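Local coordinates for predicted acetyltransferase (Clostridium acetobutylicum, PDB 3MGD), which binds acetyl-CoA and is probably an acyltransferase of the GNAT family, though its acceptor substrate is not established, at residues His119-Val124 and Tyr136-Thr141; Ser13-Ile18 and Arg40-Lys45. One frame throughout, in Å; residues are numbered along the deposited sequence.

Contact 1: His119-Val124 and Tyr136-Thr141. With ACO (acetyl coenzyme *a), chain C.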
# COMPACT_ATOMS: atom_id res chain seq x y z
N HIS A 119 6.82 -2.55 12.10
CA HIS A 119 6.46 -3.86 12.63
C HIS A 119 5.28 -4.50 11.91
O HIS A 119 4.81 -5.57 12.30
CB HIS A 119 6.19 -3.79 14.14
CG HIS A 119 5.08 -2.85 14.51
ND1 HIS A 119 3.77 -3.25 14.61
CD2 HIS A 119 5.09 -1.53 14.81
CE1 HIS A 119 3.02 -2.22 14.95
NE2 HIS A 119 3.80 -1.16 15.08
N LYS A 120 4.81 -3.86 10.85
CA LYS A 120 3.75 -4.43 10.03
C LYS A 120 4.27 -4.56 8.60
O LYS A 120 4.72 -3.58 8.01
CB LYS A 120 2.50 -3.55 10.04
CG LYS A 120 1.82 -3.41 11.40
CD LYS A 120 0.90 -4.59 11.69
CE LYS A 120 0.24 -4.46 13.08
NZ LYS A 120 1.25 -4.60 14.18
N ILE A 121 4.21 -5.78 8.05
CA ILE A 121 4.66 -6.03 6.68
C ILE A 121 3.50 -6.56 5.86
O ILE A 121 2.63 -7.24 6.38
CB ILE A 121 5.78 -7.08 6.65
CG1 ILE A 121 6.78 -6.82 7.77
CG2 ILE A 121 6.47 -7.09 5.30
CD1 ILE A 121 7.40 -5.46 7.71
N CYS A 122 3.46 -6.22 4.59
CA CYS A 122 2.39 -6.74 3.75
C CYS A 122 2.97 -7.06 2.40
O CYS A 122 4.09 -6.66 2.09
CB CYS A 122 1.25 -5.72 3.65
SG CYS A 122 1.73 -4.12 2.97
N LEU A 123 2.22 -7.82 1.60
CA LEU A 123 2.66 -8.18 0.26
C LEU A 123 1.48 -8.71 -0.52
O LEU A 123 0.42 -9.00 0.05
CB LEU A 123 3.76 -9.25 0.32
CG LEU A 123 3.48 -10.56 1.07
CD1 LEU A 123 2.52 -11.47 0.32
CD2 LEU A 123 4.77 -11.29 1.35
N VAL A 124 1.66 -8.83 -1.84
CA VAL A 124 0.70 -9.52 -2.69
C VAL A 124 1.29 -10.86 -3.12
O VAL A 124 2.34 -10.91 -3.77
CB VAL A 124 0.35 -8.68 -3.93
CG1 VAL A 124 -0.56 -9.48 -4.86
CG2 VAL A 124 -0.31 -7.34 -3.53
N TYR A 136 5.69 -18.89 6.47
CA TYR A 136 6.44 -17.89 7.24
C TYR A 136 5.61 -17.16 8.29
O TYR A 136 6.17 -16.56 9.21
CB TYR A 136 7.04 -16.86 6.28
CG TYR A 136 8.19 -16.06 6.85
CD1 TYR A 136 9.49 -16.56 6.88
CD2 TYR A 136 7.98 -14.77 7.32
CE1 TYR A 136 10.54 -15.81 7.40
CE2 TYR A 136 9.02 -14.02 7.84
CZ TYR A 136 10.29 -14.54 7.88
OH TYR A 136 11.31 -13.77 8.38
N GLY A 137 4.29 -17.16 8.15
CA GLY A 137 3.44 -16.49 9.11
C GLY A 137 2.58 -15.38 8.56
O GLY A 137 1.85 -14.73 9.31
N PHE A 138 2.66 -15.11 7.26
CA PHE A 138 1.78 -14.09 6.71
C PHE A 138 0.33 -14.57 6.81
O PHE A 138 0.04 -15.76 6.66
CB PHE A 138 2.16 -13.75 5.27
CG PHE A 138 3.38 -12.88 5.16
CD1 PHE A 138 4.65 -13.43 5.25
CD2 PHE A 138 3.25 -11.52 4.94
CE1 PHE A 138 5.77 -12.63 5.14
CE2 PHE A 138 4.37 -10.71 4.84
CZ PHE A 138 5.63 -11.27 4.94
N GLN A 139 -0.59 -13.63 7.07
CA GLN A 139 -1.99 -13.96 7.29
C GLN A 139 -2.92 -13.44 6.19
O GLN A 139 -2.76 -12.31 5.74
CB GLN A 139 -2.44 -13.38 8.63
CG GLN A 139 -1.58 -13.80 9.79
CD GLN A 139 -1.82 -15.24 10.17
OE1 GLN A 139 -2.96 -15.63 10.42
NE2 GLN A 139 -0.76 -16.04 10.21
N ASP A 140 -3.88 -14.28 5.80
CA ASP A 140 -5.02 -13.88 4.97
C ASP A 140 -5.59 -12.54 5.40
O ASP A 140 -5.66 -12.24 6.60
CB ASP A 140 -6.16 -14.91 5.11
CG ASP A 140 -5.88 -16.21 4.38
OD1 ASP A 140 -5.03 -16.22 3.47
OD2 ASP A 140 -6.52 -17.22 4.73
N THR A 141 -6.02 -11.74 4.42
CA THR A 141 -6.58 -10.41 4.69
C THR A 141 -7.82 -10.12 3.84
O THR A 141 -7.73 -9.42 2.83
CB THR A 141 -5.56 -9.28 4.41
OG1 THR A 141 -4.31 -9.56 5.06
CG2 THR A 141 -6.10 -7.94 4.91
N1A ACO C . 13.24 -27.78 4.97
C2A ACO C . 12.18 -28.34 4.25
N3A ACO C . 11.63 -27.65 3.14
C4A ACO C . 12.17 -26.36 2.76
C5A ACO C . 13.26 -25.78 3.50
C6A ACO C . 13.80 -26.46 4.58
N6A ACO C . 14.90 -25.88 5.32
N7A ACO C . 13.60 -24.52 2.90
C8A ACO C . 12.74 -24.31 1.83
N9A ACO C . 11.83 -25.45 1.75
C1B ACO C . 10.87 -25.64 0.68
C2B ACO C . 9.58 -25.03 1.27
O2B ACO C . 9.02 -25.50 2.45
C3B ACO C . 8.72 -24.88 0.03
O3B ACO C . 7.94 -25.97 -0.39
P3B ACO C . 6.42 -26.18 0.05
O7A ACO C . 6.07 -27.70 -0.13
O8A ACO C . 5.50 -25.32 -0.84
O9A ACO C . 6.23 -25.78 1.50
C4B ACO C . 9.79 -24.34 -0.99
O4B ACO C . 11.00 -25.11 -0.65
C5B ACO C . 9.98 -22.87 -1.30
O5B ACO C . 10.61 -22.19 -0.25
P1A ACO C . 11.94 -21.37 -0.49
O1A ACO C . 13.11 -22.27 -0.92
O2A ACO C . 12.23 -20.58 0.78
O3A ACO C . 11.57 -20.36 -1.65
P2A ACO C . 12.33 -20.28 -3.05
O4A ACO C . 12.12 -21.56 -3.92
O5A ACO C . 13.77 -19.91 -2.87
O6A ACO C . 11.70 -19.04 -3.80
CBP ACO C . 9.85 -17.96 -4.94
CCP ACO C . 10.31 -18.87 -3.81
CDP ACO C . 8.38 -17.61 -4.77
CEP ACO C . 10.71 -16.73 -4.90
CAP ACO C . 10.04 -18.72 -6.29
OAP ACO C . 9.25 -19.85 -6.37
C9P ACO C . 9.97 -17.85 -7.53
O9P ACO C . 10.90 -17.13 -7.89
N8P ACO C . 8.74 -17.92 -8.29
C7P ACO C . 8.54 -17.07 -9.46
C6P ACO C . 8.47 -15.63 -9.09
C5P ACO C . 7.52 -15.40 -7.94
O5P ACO C . 6.42 -15.94 -7.93
N4P ACO C . 7.97 -14.58 -6.87
C3P ACO C . 7.07 -14.10 -5.85
C2P ACO C . 6.21 -12.93 -6.22
S1P ACO C . 5.24 -12.28 -4.88
C ACO C . 6.12 -11.22 -3.92
O ACO C . 7.28 -10.97 -4.22
CH3 ACO C . 5.54 -10.71 -2.66

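Contact 2: Ser13-Ile18 and Arg40-Lys45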
# COMPACT_ATOMS: atom_id res chain seq x y z
N SER A 13 19.90 -1.85 -13.99
CA SER A 13 19.49 -2.55 -15.21
C SER A 13 19.28 -4.06 -14.95
O SER A 13 18.44 -4.68 -15.58
CB SER A 13 20.47 -2.29 -16.36
OG SER A 13 21.72 -2.88 -16.09
N LEU A 14 20.03 -4.63 -14.01
CA LEU A 14 19.83 -6.04 -13.64
C LEU A 14 18.50 -6.25 -12.89
O LEU A 14 17.77 -7.20 -13.15
CB LEU A 14 20.97 -6.52 -12.75
CG LEU A 14 22.38 -6.49 -13.32
CD1 LEU A 14 23.37 -6.79 -12.21
CD2 LEU A 14 22.51 -7.49 -14.46
N LEU A 15 18.21 -5.36 -11.95
CA LEU A 15 16.96 -5.41 -11.19
C LEU A 15 15.76 -5.28 -12.10
O LEU A 15 14.73 -5.94 -11.90
CB LEU A 15 16.94 -4.27 -10.17
CG LEU A 15 17.43 -4.57 -8.76
CD1 LEU A 15 18.56 -5.59 -8.73
CD2 LEU A 15 17.80 -3.29 -8.02
N VAL A 16 15.88 -4.39 -13.08
CA VAL A 16 14.84 -4.22 -14.07
C VAL A 16 14.60 -5.51 -14.85
O VAL A 16 13.46 -5.95 -15.01
CB VAL A 16 15.16 -3.05 -15.04
CG1 VAL A 16 14.20 -3.07 -16.23
CG2 VAL A 16 15.09 -1.71 -14.30
N SER A 17 15.68 -6.12 -15.35
CA SER A 17 15.56 -7.37 -16.11
C SER A 17 14.99 -8.50 -15.27
O SER A 17 14.14 -9.27 -15.73
CB SER A 17 16.92 -7.81 -16.67
OG SER A 17 17.35 -6.92 -17.68
N ILE A 18 15.47 -8.62 -14.04
CA ILE A 18 15.00 -9.70 -13.17
C ILE A 18 13.54 -9.51 -12.81
O ILE A 18 12.79 -10.49 -12.74
CB ILE A 18 15.83 -9.79 -11.89
CG1 ILE A 18 17.30 -10.03 -12.24
CG2 ILE A 18 15.27 -10.90 -10.99
CD1 ILE A 18 18.24 -9.90 -11.05
N ARG A 40 12.91 4.13 -13.78
CA ARG A 40 12.61 5.32 -12.98
C ARG A 40 12.22 4.94 -11.55
O ARG A 40 12.65 5.59 -10.62
CB ARG A 40 11.52 6.16 -13.65
CG ARG A 40 11.16 7.45 -12.92
CD ARG A 40 10.16 8.23 -13.77
NE ARG A 40 8.91 7.48 -13.93
CZ ARG A 40 7.96 7.76 -14.82
NH1 ARG A 40 8.11 8.78 -15.66
NH2 ARG A 40 6.87 7.01 -14.87
N TYR A 41 11.40 3.90 -11.39
CA TYR A 41 11.00 3.43 -10.06
C TYR A 41 12.21 3.05 -9.19
O TYR A 41 12.29 3.45 -8.02
CB TYR A 41 10.05 2.23 -10.15
CG TYR A 41 9.69 1.66 -8.80
CD1 TYR A 41 8.72 2.26 -8.00
CD2 TYR A 41 10.34 0.53 -8.31
CE1 TYR A 41 8.40 1.75 -6.75
CE2 TYR A 41 10.03 0.01 -7.06
CZ TYR A 41 9.06 0.62 -6.29
OH TYR A 41 8.75 0.11 -5.05
N PHE A 42 13.12 2.26 -9.76
CA PHE A 42 14.31 1.83 -9.04
C PHE A 42 15.21 3.01 -8.75
O PHE A 42 15.67 3.20 -7.62
CB PHE A 42 15.08 0.74 -9.81
CG PHE A 42 14.46 -0.64 -9.69
CD1 PHE A 42 14.49 -1.31 -8.48
CD2 PHE A 42 13.87 -1.25 -10.79
CE1 PHE A 42 13.93 -2.57 -8.37
CE2 PHE A 42 13.31 -2.51 -10.69
CZ PHE A 42 13.34 -3.18 -9.48
N ASN A 43 15.45 3.85 -9.77
CA ASN A 43 16.27 5.04 -9.56
C ASN A 43 15.80 5.92 -8.40
O ASN A 43 16.59 6.30 -7.54
CB ASN A 43 16.40 5.87 -10.84
CG ASN A 43 17.57 5.43 -11.71
OD1 ASN A 43 18.73 5.76 -11.43
ND2 ASN A 43 17.28 4.68 -12.76
N ASN A 44 14.51 6.24 -8.40
CA ASN A 44 13.93 7.07 -7.36
C ASN A 44 13.90 6.45 -5.97
O ASN A 44 14.31 7.08 -4.99
CB ASN A 44 12.52 7.51 -7.77
CG ASN A 44 12.54 8.69 -8.73
OD1 ASN A 44 12.60 9.85 -8.30
ND2 ASN A 44 12.51 8.41 -10.02
N LYS A 45 13.41 5.22 -5.88
CA LYS A 45 13.20 4.59 -4.57
C LYS A 45 14.53 4.14 -3.95
O LYS A 45 14.70 4.17 -2.74
CB LYS A 45 12.24 3.41 -4.68
CG LYS A 45 10.81 3.79 -5.12
CD LYS A 45 10.20 4.89 -4.25
CE LYS A 45 8.76 5.21 -4.71
NZ LYS A 45 8.16 6.36 -3.99

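Contact 1: His119-Val124 and Tyr136-Thr141
Leu123 turns its CG between its own backbone N and carbonyl carbon (chi1 56°), and Phe138 CG stands beside its backbone N, anti to the carbonyl carbon (chi1 -76°). These two torsions bring a leucine methyl over an aromatic face. Leu123 CD2 lies 3.8 Å from the centroid of the Phe138 ring, a CH-pi contact over the face. The methyl is shifted toward the rim, with Leu123 CD2 3.6 Å from Phe138 CE2. Leu123 CG backs it up, 3.9 Å from Phe138 CE2.

Ile121 adds a looser touch, with its CG2 4.2 Å from Phe138 CE2. No hydrogen bond joins the two segments, and the three touching residues are all buried.

Leu123 also faces the cofactor. Its CB is 3.8 Å from CH3 of the acetyl group, and Val124 O is 3.4 Å from the thioester S1P. Phe138 therefore packs behind a residue of the acetyl-CoA pocket.

Phe138 follows Gly137, whose positive phi closes the helix before it in a Schellman motif. Gln139 NE2 donates to Gly137 O at 3.1 Å, from above the carbonyl plane.

Strand 120-124 runs parallel to strand 83-92, where Cys122 makes backbone hydrogen bonds with Gly85 and Ile87. Acetyl-CoA lies between the ends of these two strands, as in GNAT enzymes, bonded to Met90 O and Thr92 N. Ile121 also packs on Ala113 of helix 101-115. Along 120-124 and at 139-140, the sheet runs on as an antiparallel ladder with a strand of the second subunit, whose Leu147 packs on Phe138.

Contact 2: Ser13-Ile18 and Arg40-Lys45
Leu15 meets the ring of Phe42 with most of its side chain. Its CB sits over one face, 3.9 Å from the Phe42 ring centroid and 14° off the ring normal. This is a CH-pi contact, offset toward the rim, and the nearest ring atom to Leu15 CB is Phe42 CZ at 3.8 Å. Next along the chain, Leu15 CG is 4.0 Å from Phe42 CE1. At the tip, Leu15 CD2 reaches the CD1-CE1 side of the ring, 3.9 Å from Phe42 CD1. The Leu15 carbonyl O lies by the CE2-CZ side, 3.9 Å from Phe42 CE2.

Val16 extends the contact from the next position of the helix. Its chi1 of 169° turns CG2 rather than CG1 to the ring, 3.7 Å from Phe42 CD2. All three residues are buried. The side-chain contacts are apolar, and no hydrogen bond crosses.

The two helices, 12-25 and 35-47, lie between strands 3-6 and 51-58, the beta-alpha-alpha-beta start of the GNAT fold. Val16 also touches Leu38 and Thr39, and Leu15 touches Leu46, so the helix pair meets beyond the ring. Leu15 and Phe42 both pack on Glu53 of strand 51-58, while Ile18 and Tyr41 pack on strand 61-72.

Overall arrangement
Contact 2 comes first along the chain and closes before contact 1 opens. Their centres are 24 Å apart, on opposite sides of the chain's centre, and their nearest atoms are about 11 Å apart without touching. The five-stranded mixed sheet links them. Contact 2 joins helices 12-25 and 35-47, which pack on strands 51-58 and 61-72. Contact 1 lies at the edge strand 120-124 of this chain, which the second subunit extends. It thus joins the acetyl-CoA site to the dimer interface. Contact 2 is packing of the helices at the start of the fold, with Phe42 about 11 Å from acetyl-CoA; its Lys45 and Tyr41 also reach the second subunit.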